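Local atomic coordinates of putative uncharacterized protein PH0242 (Pyrococcus horikoshii, PDB entry 3VU1), a protein that belongs to the AglB oligosaccharyltransferase family and is represented here by its C-terminal globular domain, which holds a bound calcium ion. Residues S234-V239 / S284-D289; E249-A254 / E480-E485; F213-F218 / E227-L232; I255-D260 / R280-A285. One frame throughout, in Å; residues are numbered along the deposited sequence.

Interaction 1: residues S234-V239 / S284-D289; sequences SNFIPV and SAFGRD. With CA (calcium ion), chain C.
Phe236 and Phe286 meet in a T-shaped stack. The edge of Phe236 points at the face of Phe286. The two planes stand at 90° and the ring centroids are 5.5 Å apart. CE1 of Phe236 does the touching. It sits over the centre of the Phe286 ring, and its nearest atom there is Phe286 CZ at 4.2 Å. Phe286 reaches this place with CG anti to the backbone N (chi1 -166°), from a CB that already faces the helix end. Asn235 lies beside the pair. The carbon of its amide, CG, rests 3.6 Å from Phe286 CB, and the amide plane is inclined 49° to the ring. The amide end also borders Ser284. Ser234 comes in more lightly, with OG 3.6 Å from Ser284 CB. That hydroxyl is hydrogen-bonded within its own helix to the carbonyl of Lys231.

Phe67 stacks on Phe236, and Phe250 meets it at an angle. The aromatic pair is therefore part of a larger cluster. Between Ser284 and Phe286, Ala285 turns its CB away from the helix end and gives its carbonyl O to the calcium ion at 2.3 Å. Glu76, His319 and Glu322 also bind the metal. The chemistry is split accordingly. Buried ring and amide packing holds one side of the strand end, while a backbone oxygen on the same short run serves the calcium site.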
# COMPACT_ATOMS: atom_id res chain seq x y z
N SER A 234 -8.99 -1.53 -3.99
CA SER A 234 -8.74 -1.17 -5.38
C SER A 234 -7.30 -0.62 -5.59
O SER A 234 -6.79 -0.62 -6.73
CB SER A 234 -9.80 -0.17 -5.87
OG SER A 234 -9.59 1.13 -5.31
N ASN A 235 -6.66 -0.15 -4.52
CA ASN A 235 -5.26 0.29 -4.61
C ASN A 235 -4.22 -0.84 -4.54
O ASN A 235 -3.10 -0.71 -5.06
CB ASN A 235 -4.98 1.31 -3.53
CG ASN A 235 -5.85 2.52 -3.66
OD1 ASN A 235 -5.83 3.20 -4.68
ND2 ASN A 235 -6.65 2.76 -2.66
N PHE A 236 -4.63 -1.95 -3.90
CA PHE A 236 -3.82 -3.16 -3.71
C PHE A 236 -4.55 -4.38 -4.23
O PHE A 236 -5.48 -4.86 -3.59
CB PHE A 236 -3.45 -3.32 -2.22
CG PHE A 236 -2.61 -2.18 -1.71
CD1 PHE A 236 -3.21 -1.00 -1.27
CD2 PHE A 236 -1.21 -2.27 -1.74
CE1 PHE A 236 -2.43 0.07 -0.84
CE2 PHE A 236 -0.42 -1.20 -1.31
CZ PHE A 236 -1.03 -0.03 -0.87
N ILE A 237 -4.13 -4.84 -5.40
CA ILE A 237 -4.75 -5.96 -6.13
C ILE A 237 -3.97 -7.27 -5.91
O ILE A 237 -2.79 -7.36 -6.24
CB ILE A 237 -4.79 -5.61 -7.64
CG1 ILE A 237 -5.65 -4.37 -7.87
CG2 ILE A 237 -5.30 -6.77 -8.49
CD1 ILE A 237 -6.94 -4.36 -7.06
N PRO A 238 -4.62 -8.31 -5.36
CA PRO A 238 -3.84 -9.56 -5.21
C PRO A 238 -3.53 -10.08 -6.57
O PRO A 238 -4.45 -10.35 -7.31
CB PRO A 238 -4.79 -10.54 -4.52
CG PRO A 238 -6.12 -9.88 -4.48
CD PRO A 238 -5.97 -8.41 -4.78
N VAL A 239 -2.27 -10.18 -6.94
CA VAL A 239 -1.92 -10.75 -8.24
C VAL A 239 -1.33 -12.16 -8.14
O VAL A 239 -1.24 -12.85 -9.15
CB VAL A 239 -0.95 -9.87 -9.02
CG1 VAL A 239 -1.66 -8.62 -9.53
CG2 VAL A 239 0.28 -9.53 -8.17
N SER A 284 -10.49 5.92 -5.94
CA SER A 284 -9.66 5.93 -4.75
C SER A 284 -8.25 6.40 -5.10
O SER A 284 -7.57 5.76 -5.89
CB SER A 284 -9.64 4.55 -4.12
OG SER A 284 -8.66 4.50 -3.12
N ALA A 285 -7.84 7.55 -4.56
CA ALA A 285 -6.47 8.05 -4.75
C ALA A 285 -5.66 7.85 -3.48
O ALA A 285 -6.00 8.39 -2.40
CB ALA A 285 -6.46 9.51 -5.18
N PHE A 286 -4.58 7.07 -3.60
CA PHE A 286 -3.85 6.63 -2.42
C PHE A 286 -2.51 7.35 -2.15
O PHE A 286 -1.47 7.06 -2.77
CB PHE A 286 -3.63 5.10 -2.45
CG PHE A 286 -3.17 4.56 -1.13
CD1 PHE A 286 -4.11 4.16 -0.17
CD2 PHE A 286 -1.81 4.51 -0.81
CE1 PHE A 286 -3.69 3.68 1.05
CE2 PHE A 286 -1.39 4.05 0.42
CZ PHE A 286 -2.33 3.63 1.35
N GLY A 287 -2.50 8.25 -1.19
CA GLY A 287 -1.26 8.91 -0.81
C GLY A 287 -0.86 10.15 -1.60
O GLY A 287 -0.12 10.98 -1.07
N ARG A 288 -1.29 10.27 -2.85
CA ARG A 288 -1.07 11.51 -3.59
C ARG A 288 -2.30 12.01 -4.37
O ARG A 288 -3.14 11.22 -4.81
CB ARG A 288 0.17 11.44 -4.49
CG ARG A 288 0.05 10.52 -5.68
CD ARG A 288 1.19 10.69 -6.68
NE ARG A 288 2.48 10.72 -5.99
CZ ARG A 288 3.61 11.24 -6.48
NH1 ARG A 288 3.65 11.77 -7.70
NH2 ARG A 288 4.71 11.23 -5.73
N ASP A 289 -2.39 13.33 -4.54
CA ASP A 289 -3.49 13.93 -5.29
C ASP A 289 -3.49 13.58 -6.77
O ASP A 289 -2.44 13.29 -7.37
CB ASP A 289 -3.45 15.45 -5.14
CG ASP A 289 -3.67 15.90 -3.70
OD1 ASP A 289 -4.40 15.24 -2.92
OD2 ASP A 289 -3.09 16.93 -3.36
CA CA C . -7.42 8.15 -0.59

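Interaction 2: residues E249-A254 / E480-E485; sequences EFRPFA and EYTMIE
Phe253 and Tyr481 form the tight half of this contact, an edge-to-face pair. The Phe253 ring stands at 88° to the Tyr481 ring, with centroids 4.9 Å apart. Its CD1 lies over the centre of the tyrosine face, 3.7 Å from Tyr481 CG. Pro252 adds its CG against the CD2 side of the same tyrosine at 3.6 Å. The phenol oxygen is hydrogen-bonded to Glu80. Next to the rings the backbones come close. The CA-H of Met483 points at Phe253 O in a weak C-H...O contact, and the CA-H of Ala254 makes a more bent contact with Met483 O.

The other half is looser and wetter. Arg251 extends from CG to NE across the backbone of Thr482. The methyl CG2 of Thr482 lies over one face of its guanidinium, 3.5 Å from NE. A water bridges the two segments, accepting from Arg251 NH1 and donating to Met483 O, each at 2.7 Å. NE makes a salt bridge with Glu249 OE2 in its own segment at 2.7 Å. Arg251 NH2 stays 4.6 Å from Glu485 OE1, too far for a salt bridge, and that glutamate pairs with Arg338.

Strand 464-487 thus packs on the turn where strand 245-250 gives way to strand 253-262. Strand 336-356 touches both sides, Leu341 at Met483 and Gln343 at Phe253, and helix 228-235 touches Ala254 through Ser234 and Asn235.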
# COMPACT_ATOMS: atom_id res chain seq x y z
N GLU A 249 -0.33 -5.81 -6.31
CA GLU A 249 0.09 -4.74 -7.22
C GLU A 249 -0.45 -3.43 -6.66
O GLU A 249 -1.60 -3.37 -6.15
CB GLU A 249 -0.47 -4.96 -8.61
CG GLU A 249 -0.37 -3.78 -9.55
CD GLU A 249 -1.07 -4.04 -10.89
OE1 GLU A 249 -0.96 -5.16 -11.42
OE2 GLU A 249 -1.73 -3.13 -11.44
N PHE A 250 0.39 -2.40 -6.69
CA PHE A 250 -0.02 -1.10 -6.19
C PHE A 250 -0.50 -0.26 -7.35
O PHE A 250 0.21 -0.14 -8.36
CB PHE A 250 1.13 -0.41 -5.49
CG PHE A 250 0.81 0.98 -4.99
CD1 PHE A 250 -0.14 1.19 -3.99
CD2 PHE A 250 1.51 2.09 -5.50
CE1 PHE A 250 -0.40 2.47 -3.52
CE2 PHE A 250 1.24 3.37 -5.04
CZ PHE A 250 0.30 3.55 -4.04
N ARG A 251 -1.71 0.27 -7.20
CA ARG A 251 -2.26 1.22 -8.14
C ARG A 251 -2.64 2.43 -7.35
O ARG A 251 -3.64 2.42 -6.62
CB ARG A 251 -3.48 0.65 -8.81
CG ARG A 251 -3.17 -0.54 -9.70
CD ARG A 251 -4.45 -1.27 -10.00
NE ARG A 251 -4.26 -2.28 -11.02
CZ ARG A 251 -5.22 -3.10 -11.45
NH1 ARG A 251 -6.45 -3.00 -10.95
NH2 ARG A 251 -4.95 -3.97 -12.40
N PRO A 252 -1.81 3.47 -7.43
CA PRO A 252 -2.06 4.69 -6.63
C PRO A 252 -3.40 5.36 -6.99
O PRO A 252 -4.07 5.90 -6.09
CB PRO A 252 -0.86 5.60 -6.95
CG PRO A 252 -0.27 5.06 -8.23
CD PRO A 252 -0.63 3.59 -8.32
N PHE A 253 -3.81 5.29 -8.25
CA PHE A 253 -5.13 5.81 -8.67
C PHE A 253 -6.03 4.71 -9.22
O PHE A 253 -5.78 4.14 -10.27
CB PHE A 253 -4.98 6.96 -9.67
CG PHE A 253 -3.98 7.98 -9.23
CD1 PHE A 253 -2.73 8.07 -9.85
CD2 PHE A 253 -4.26 8.81 -8.14
CE1 PHE A 253 -1.79 9.01 -9.42
CE2 PHE A 253 -3.31 9.72 -7.69
CZ PHE A 253 -2.08 9.81 -8.34
N ALA A 254 -7.07 4.40 -8.48
CA ALA A 254 -7.89 3.26 -8.83
C ALA A 254 -9.38 3.56 -8.73
O ALA A 254 -9.82 4.53 -8.06
CB ALA A 254 -7.53 2.08 -7.94
N GLU A 480 1.11 6.77 -17.24
CA GLU A 480 -0.16 6.06 -17.26
C GLU A 480 -0.35 5.19 -16.02
O GLU A 480 0.52 4.45 -15.65
CB GLU A 480 -0.24 5.16 -18.47
CG GLU A 480 -0.25 5.90 -19.79
CD GLU A 480 0.18 4.98 -20.92
OE1 GLU A 480 1.23 4.32 -20.75
OE2 GLU A 480 -0.54 4.91 -21.95
N TYR A 481 -1.51 5.29 -15.39
CA TYR A 481 -1.84 4.49 -14.24
C TYR A 481 -3.03 3.61 -14.57
O TYR A 481 -3.97 4.05 -15.24
CB TYR A 481 -2.21 5.42 -13.11
CG TYR A 481 -1.04 6.29 -12.64
CD1 TYR A 481 -0.88 7.60 -13.11
CD2 TYR A 481 -0.11 5.78 -11.73
CE1 TYR A 481 0.18 8.39 -12.65
CE2 TYR A 481 0.95 6.54 -11.29
CZ TYR A 481 1.09 7.84 -11.74
OH TYR A 481 2.16 8.56 -11.28
N THR A 482 -2.98 2.35 -14.12
CA THR A 482 -4.09 1.44 -14.32
C THR A 482 -5.07 1.61 -13.17
O THR A 482 -4.69 1.37 -12.00
CB THR A 482 -3.64 -0.01 -14.39
OG1 THR A 482 -3.04 -0.23 -15.68
CG2 THR A 482 -4.82 -0.96 -14.24
N MET A 483 -6.30 2.00 -13.48
CA MET A 483 -7.28 2.22 -12.43
C MET A 483 -8.10 0.98 -12.15
O MET A 483 -8.44 0.70 -11.01
CB MET A 483 -8.19 3.41 -12.71
CG MET A 483 -7.50 4.68 -13.18
SD MET A 483 -8.64 6.10 -13.21
CE MET A 483 -8.80 6.42 -11.45
N ILE A 484 -8.44 0.25 -13.20
CA ILE A 484 -9.28 -0.96 -13.13
C ILE A 484 -9.30 -1.57 -14.52
O ILE A 484 -9.13 -0.86 -15.52
CB ILE A 484 -10.74 -0.67 -12.65
CG1 ILE A 484 -11.46 -1.98 -12.23
CG2 ILE A 484 -11.50 0.13 -13.72
CD1 ILE A 484 -12.74 -1.82 -11.41
N GLU A 485 -9.46 -2.90 -14.57
CA GLU A 485 -9.73 -3.65 -15.80
C GLU A 485 -11.11 -4.29 -15.73
O GLU A 485 -11.45 -4.99 -14.77
CB GLU A 485 -8.68 -4.71 -16.03
CG GLU A 485 -7.30 -4.11 -16.20
CD GLU A 485 -6.28 -5.12 -16.69
OE1 GLU A 485 -6.23 -6.25 -16.13
OE2 GLU A 485 -5.52 -4.78 -17.63
O HOH W 1 -7.80 -1.35 -9.30

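Interaction 3: residues F213-F218 / E227-L232; sequences FVKLAF and EFAEKL
This is a buried helix-to-helix contact in which Lys215 and Leu216 of one short helix meet Phe228, Ala229 and Leu232 of the next. It lies near the middle of the chain, between strand 125-130 on one flank and the calcium site on the other. The helix axes stay 11.3 Å apart and cross at -54°, so side chains rather than backbones span the gap.

Lys215 is the main bridge. Its chain is extended as far as CE and bends at the last torsion (chi4 72°). The aliphatic part does most of the packing. CD touches the Leu232 methyl CD2 at 3.5 Å, and CE lies 4.3 Å from Ala229 CB. The ammonium NZ arrives at the edge of the Phe228 ring, in its plane, 4.0 Å from CD2. It does not stand over the face, so this is not a cation-pi contact. NZ is held instead by a salt bridge to Asp71 and by hydrogen bonds to Thr210 O and Asn212 OD1. These partners probably offset the cost of burying the charge.

The two are consecutive short helices joined by an irregular connection, ahead of strand 236-242. Leu232, with CG anti to its own N (chi1 -167°), also sends CD2 to Leu216 CD2 at 4.1 Å. Phe233 of the second helix touches both Lys215 and Leu216. The Phe228 ring further packs on Ser75 and Glu76, and its side chain comes within about 6 Å of the calcium ion, to which Glu76 is a ligand.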
# COMPACT_ATOMS: atom_id res chain seq x y z
N PHE A 213 -2.54 -4.02 7.67
CA PHE A 213 -1.98 -5.36 7.62
C PHE A 213 -3.06 -6.43 7.86
O PHE A 213 -3.13 -7.42 7.14
CB PHE A 213 -0.88 -5.53 8.65
CG PHE A 213 -0.39 -6.95 8.78
CD1 PHE A 213 -0.65 -7.69 9.93
CD2 PHE A 213 0.34 -7.53 7.78
CE1 PHE A 213 -0.20 -9.00 10.07
CE2 PHE A 213 0.82 -8.84 7.91
CZ PHE A 213 0.55 -9.58 9.05
N VAL A 214 -3.88 -6.22 8.89
CA VAL A 214 -4.98 -7.11 9.20
C VAL A 214 -5.90 -7.26 7.98
O VAL A 214 -6.29 -8.38 7.66
CB VAL A 214 -5.76 -6.59 10.43
CG1 VAL A 214 -7.12 -7.25 10.50
CG2 VAL A 214 -5.00 -6.86 11.71
N LYS A 215 -6.21 -6.16 7.29
CA LYS A 215 -7.05 -6.20 6.10
C LYS A 215 -6.42 -7.02 5.00
O LYS A 215 -7.07 -7.88 4.43
CB LYS A 215 -7.34 -4.80 5.53
CG LYS A 215 -8.06 -3.79 6.40
CD LYS A 215 -8.31 -2.52 5.56
CE LYS A 215 -8.79 -1.34 6.38
NZ LYS A 215 -7.75 -0.70 7.25
N LEU A 216 -5.17 -6.73 4.67
CA LEU A 216 -4.52 -7.33 3.50
C LEU A 216 -3.93 -8.71 3.76
O LEU A 216 -3.80 -9.49 2.82
CB LEU A 216 -3.42 -6.41 2.96
CG LEU A 216 -3.80 -5.00 2.44
CD1 LEU A 216 -2.55 -4.18 2.20
CD2 LEU A 216 -4.68 -5.03 1.19
N ALA A 217 -3.55 -9.00 5.00
CA ALA A 217 -3.04 -10.34 5.36
C ALA A 217 -4.17 -11.38 5.42
O ALA A 217 -3.98 -12.53 5.04
CB ALA A 217 -2.30 -10.30 6.69
N PHE A 218 -5.34 -10.97 5.90
CA PHE A 218 -6.36 -11.92 6.26
C PHE A 218 -7.67 -11.66 5.55
O PHE A 218 -8.67 -12.20 5.96
CB PHE A 218 -6.56 -11.89 7.77
CG PHE A 218 -5.27 -12.02 8.54
CD1 PHE A 218 -4.84 -10.99 9.38
CD2 PHE A 218 -4.45 -13.15 8.40
CE1 PHE A 218 -3.63 -11.09 10.07
CE2 PHE A 218 -3.24 -13.26 9.10
CZ PHE A 218 -2.82 -12.22 9.93
N GLU A 227 -16.05 3.45 3.85
CA GLU A 227 -15.56 3.24 2.48
C GLU A 227 -14.07 2.82 2.39
O GLU A 227 -13.62 2.37 1.34
CB GLU A 227 -15.80 4.50 1.63
CG GLU A 227 -17.26 4.88 1.42
CD GLU A 227 -17.82 4.28 0.15
OE1 GLU A 227 -17.58 4.89 -0.92
OE2 GLU A 227 -18.47 3.21 0.21
N PHE A 228 -13.32 2.98 3.48
CA PHE A 228 -11.87 2.82 3.42
C PHE A 228 -11.34 1.42 3.02
O PHE A 228 -10.39 1.31 2.22
CB PHE A 228 -11.17 3.30 4.71
CG PHE A 228 -9.68 3.43 4.54
CD1 PHE A 228 -9.13 4.50 3.81
CD2 PHE A 228 -8.82 2.44 5.02
CE1 PHE A 228 -7.77 4.60 3.61
CE2 PHE A 228 -7.44 2.54 4.82
CZ PHE A 228 -6.92 3.62 4.12
N ALA A 229 -11.94 0.36 3.57
CA ALA A 229 -11.56 -0.98 3.15
C ALA A 229 -11.81 -1.18 1.65
O ALA A 229 -10.95 -1.70 0.93
CB ALA A 229 -12.30 -2.02 3.97
N GLU A 230 -12.96 -0.73 1.18
CA GLU A 230 -13.33 -0.92 -0.23
C GLU A 230 -12.36 -0.18 -1.16
O GLU A 230 -12.01 -0.69 -2.23
CB GLU A 230 -14.77 -0.48 -0.47
CG GLU A 230 -15.62 -1.54 -1.15
CD GLU A 230 -16.80 -0.96 -1.94
OE1 GLU A 230 -17.09 -1.50 -3.05
OE2 GLU A 230 -17.43 0.03 -1.47
N LYS A 231 -11.92 1.02 -0.75
CA LYS A 231 -10.99 1.80 -1.56
C LYS A 231 -9.64 1.15 -1.55
O LYS A 231 -9.06 0.92 -2.62
CB LYS A 231 -10.87 3.23 -1.05
CG LYS A 231 -12.08 4.10 -1.24
CD LYS A 231 -12.13 5.06 -0.07
CE LYS A 231 -11.64 6.44 -0.44
NZ LYS A 231 -12.78 7.30 -0.87
N LEU A 232 -9.14 0.85 -0.35
CA LEU A 232 -7.90 0.11 -0.20
C LEU A 232 -7.78 -1.07 -1.15
O LEU A 232 -6.75 -1.23 -1.80
CB LEU A 232 -7.71 -0.39 1.22
CG LEU A 232 -6.29 -0.91 1.56
CD1 LEU A 232 -5.30 0.24 1.68
CD2 LEU A 232 -6.30 -1.69 2.86

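Interaction 4: residues I255-D260 / R280-A285; sequences IYKIED and RLYISA. With CA (calcium ion), chain C.
Glu259 and Arg280 form a regular hydrogen-bonded pair of two antiparallel strands, with N to O distances of 2.9 Å both ways. Tyr282 O accepts from Tyr256 N, and Tyr282 N donates a hydrogen bond to Lys257 O.

The polar side-chain group lies on the face of Glu259, Arg280 and Tyr282. Glu259 OE2 takes two bonds, from opposite faces of the carboxylate plane. One is a salt bridge from Arg280 NH1 at 2.7 Å, on the syn side. The other comes from Tyr282 OH at 2.8 Å, from above the plane. Together they hold OE2 from two sides and probably restrict the turning of the carboxylate.

Aromatic contacts follow. Tyr256 CG sits between its backbone N and carbonyl carbon (chi1 65°), which lays the ring against the partner strand. Tyr282 CB then rests over the Tyr256 face, 3.8 Å from the ring centroid. On the Tyr282 face lies Lys257 CD, 3.9 Å from that centroid. The hydroxyl of Tyr256 is hydrogen-bonded to Glu227.

Apolar packing occupies the reverse face. Ile255 CD1 touches Leu281 CB at 4.0 Å, and Ile258 CG2 meets Leu281 CD2 at 3.9 Å. Met483 covers Ile255 and Ile283 there.

Tyr256 and Lys257 together stand opposite the single residue Tyr282. This is a beta bulge within an antiparallel sheet, whose strand 275-285 ends at the calcium ligand Ala285.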
# COMPACT_ATOMS: atom_id res chain seq x y z
N ILE A 255 -10.16 2.71 -9.40
CA ILE A 255 -11.60 2.78 -9.37
C ILE A 255 -12.08 1.58 -8.55
O ILE A 255 -11.77 0.44 -8.89
CB ILE A 255 -12.19 2.74 -10.80
CG1 ILE A 255 -11.86 4.04 -11.51
CG2 ILE A 255 -13.68 2.45 -10.75
CD1 ILE A 255 -12.13 4.04 -12.99
N TYR A 256 -12.83 1.85 -7.49
CA TYR A 256 -13.32 0.78 -6.66
C TYR A 256 -14.74 0.32 -6.92
O TYR A 256 -15.19 -0.65 -6.31
CB TYR A 256 -13.13 1.10 -5.18
CG TYR A 256 -13.89 2.26 -4.61
CD1 TYR A 256 -15.05 2.06 -3.85
CD2 TYR A 256 -13.46 3.58 -4.80
CE1 TYR A 256 -15.74 3.12 -3.30
CE2 TYR A 256 -14.15 4.65 -4.25
CZ TYR A 256 -15.28 4.41 -3.49
OH TYR A 256 -15.97 5.46 -2.95
N LYS A 257 -15.46 1.00 -7.81
CA LYS A 257 -16.89 0.75 -8.06
C LYS A 257 -17.23 1.52 -9.31
O LYS A 257 -16.82 2.68 -9.45
CB LYS A 257 -17.71 1.27 -6.88
CG LYS A 257 -19.19 0.92 -6.84
CD LYS A 257 -19.82 1.75 -5.72
CE LYS A 257 -21.22 1.30 -5.33
NZ LYS A 257 -21.22 0.41 -4.14
N ILE A 258 -17.88 0.85 -10.25
CA ILE A 258 -18.41 1.50 -11.45
C ILE A 258 -19.94 1.33 -11.46
O ILE A 258 -20.46 0.23 -11.15
CB ILE A 258 -17.88 0.83 -12.72
CG1 ILE A 258 -16.36 0.84 -12.74
CG2 ILE A 258 -18.48 1.49 -13.96
CD1 ILE A 258 -15.77 0.38 -14.07
N GLU A 259 -20.66 2.40 -11.81
CA GLU A 259 -22.12 2.27 -12.05
C GLU A 259 -22.49 2.60 -13.50
O GLU A 259 -21.98 3.54 -14.07
CB GLU A 259 -22.93 3.12 -11.09
CG GLU A 259 -23.11 2.51 -9.71
CD GLU A 259 -23.59 3.53 -8.68
OE1 GLU A 259 -24.27 3.11 -7.72
OE2 GLU A 259 -23.31 4.75 -8.81
N ASP A 260 -23.33 1.77 -14.09
CA ASP A 260 -23.82 2.02 -15.47
C ASP A 260 -25.21 2.65 -15.31
O ASP A 260 -26.01 2.19 -14.47
CB ASP A 260 -23.92 0.68 -16.21
CG ASP A 260 -23.90 0.82 -17.72
OD1 ASP A 260 -23.71 1.96 -18.22
OD2 ASP A 260 -24.06 -0.23 -18.42
N ARG A 280 -20.55 6.07 -13.80
CA ARG A 280 -20.11 6.79 -12.64
C ARG A 280 -18.93 6.01 -12.07
O ARG A 280 -19.10 4.86 -11.63
CB ARG A 280 -21.22 6.92 -11.59
CG ARG A 280 -20.90 7.98 -10.54
CD ARG A 280 -21.79 7.86 -9.32
NE ARG A 280 -23.00 8.67 -9.46
CZ ARG A 280 -24.20 8.31 -9.01
NH1 ARG A 280 -24.41 7.14 -8.40
NH2 ARG A 280 -25.21 9.12 -9.19
N LEU A 281 -17.73 6.62 -12.12
CA LEU A 281 -16.50 6.03 -11.59
C LEU A 281 -16.15 6.51 -10.16
O LEU A 281 -15.97 7.71 -9.90
CB LEU A 281 -15.36 6.30 -12.56
CG LEU A 281 -15.82 6.15 -14.02
CD1 LEU A 281 -14.71 6.55 -14.98
CD2 LEU A 281 -16.29 4.73 -14.34
N TYR A 282 -16.09 5.57 -9.24
CA TYR A 282 -15.75 5.88 -7.85
C TYR A 282 -14.25 5.70 -7.67
O TYR A 282 -13.73 4.59 -7.78
CB TYR A 282 -16.50 4.98 -6.88
CG TYR A 282 -17.98 5.25 -6.80
CD1 TYR A 282 -18.84 4.85 -7.84
CD2 TYR A 282 -18.54 5.89 -5.68
CE1 TYR A 282 -20.20 5.09 -7.77
CE2 TYR A 282 -19.91 6.12 -5.60
CZ TYR A 282 -20.73 5.72 -6.65
OH TYR A 282 -22.08 5.94 -6.59
N ILE A 283 -13.57 6.80 -7.41
CA ILE A 283 -12.11 6.83 -7.47
C ILE A 283 -11.49 6.79 -6.09
O ILE A 283 -11.90 7.50 -5.17
CB ILE A 283 -11.65 8.05 -8.27
CG1 ILE A 283 -11.97 7.78 -9.75
CG2 ILE A 283 -10.17 8.33 -8.02
CD1 ILE A 283 -11.59 8.89 -10.73
N SER A 284 -10.49 5.92 -5.94
CA SER A 284 -9.66 5.93 -4.75
C SER A 284 -8.25 6.40 -5.10
O SER A 284 -7.57 5.76 -5.89
CB SER A 284 -9.64 4.55 -4.12
OG SER A 284 -8.66 4.50 -3.12
N ALA A 285 -7.84 7.55 -4.56
CA ALA A 285 -6.47 8.05 -4.75
C ALA A 285 -5.66 7.85 -3.48
O ALA A 285 -6.00 8.39 -2.40
CB ALA A 285 -6.46 9.51 -5.18
CA CA C . -7.42 8.15 -0.59

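In the fold
Interaction 3 comes first along the chain. It closes a short loop between helices 212-218 and 228-235, before any other contact opens. Interaction 1 opens next, where helix 228-235 passes into strand 236-242. Interaction 2 opens at 249-254, and interaction 4 directly after it. Of these three, interaction 4 closes first, at 280-285, enclosing strand 265-268. Interaction 1 ends on the same run and shares Ser284 and Ala285 with it. Interaction 2 closes only at 480-485, so it encloses interaction 4 and crosses interaction 1. Together they tie the helical pair, the sheet of strand 253-262 and the long strand 464-487 to one another near the calcium ion.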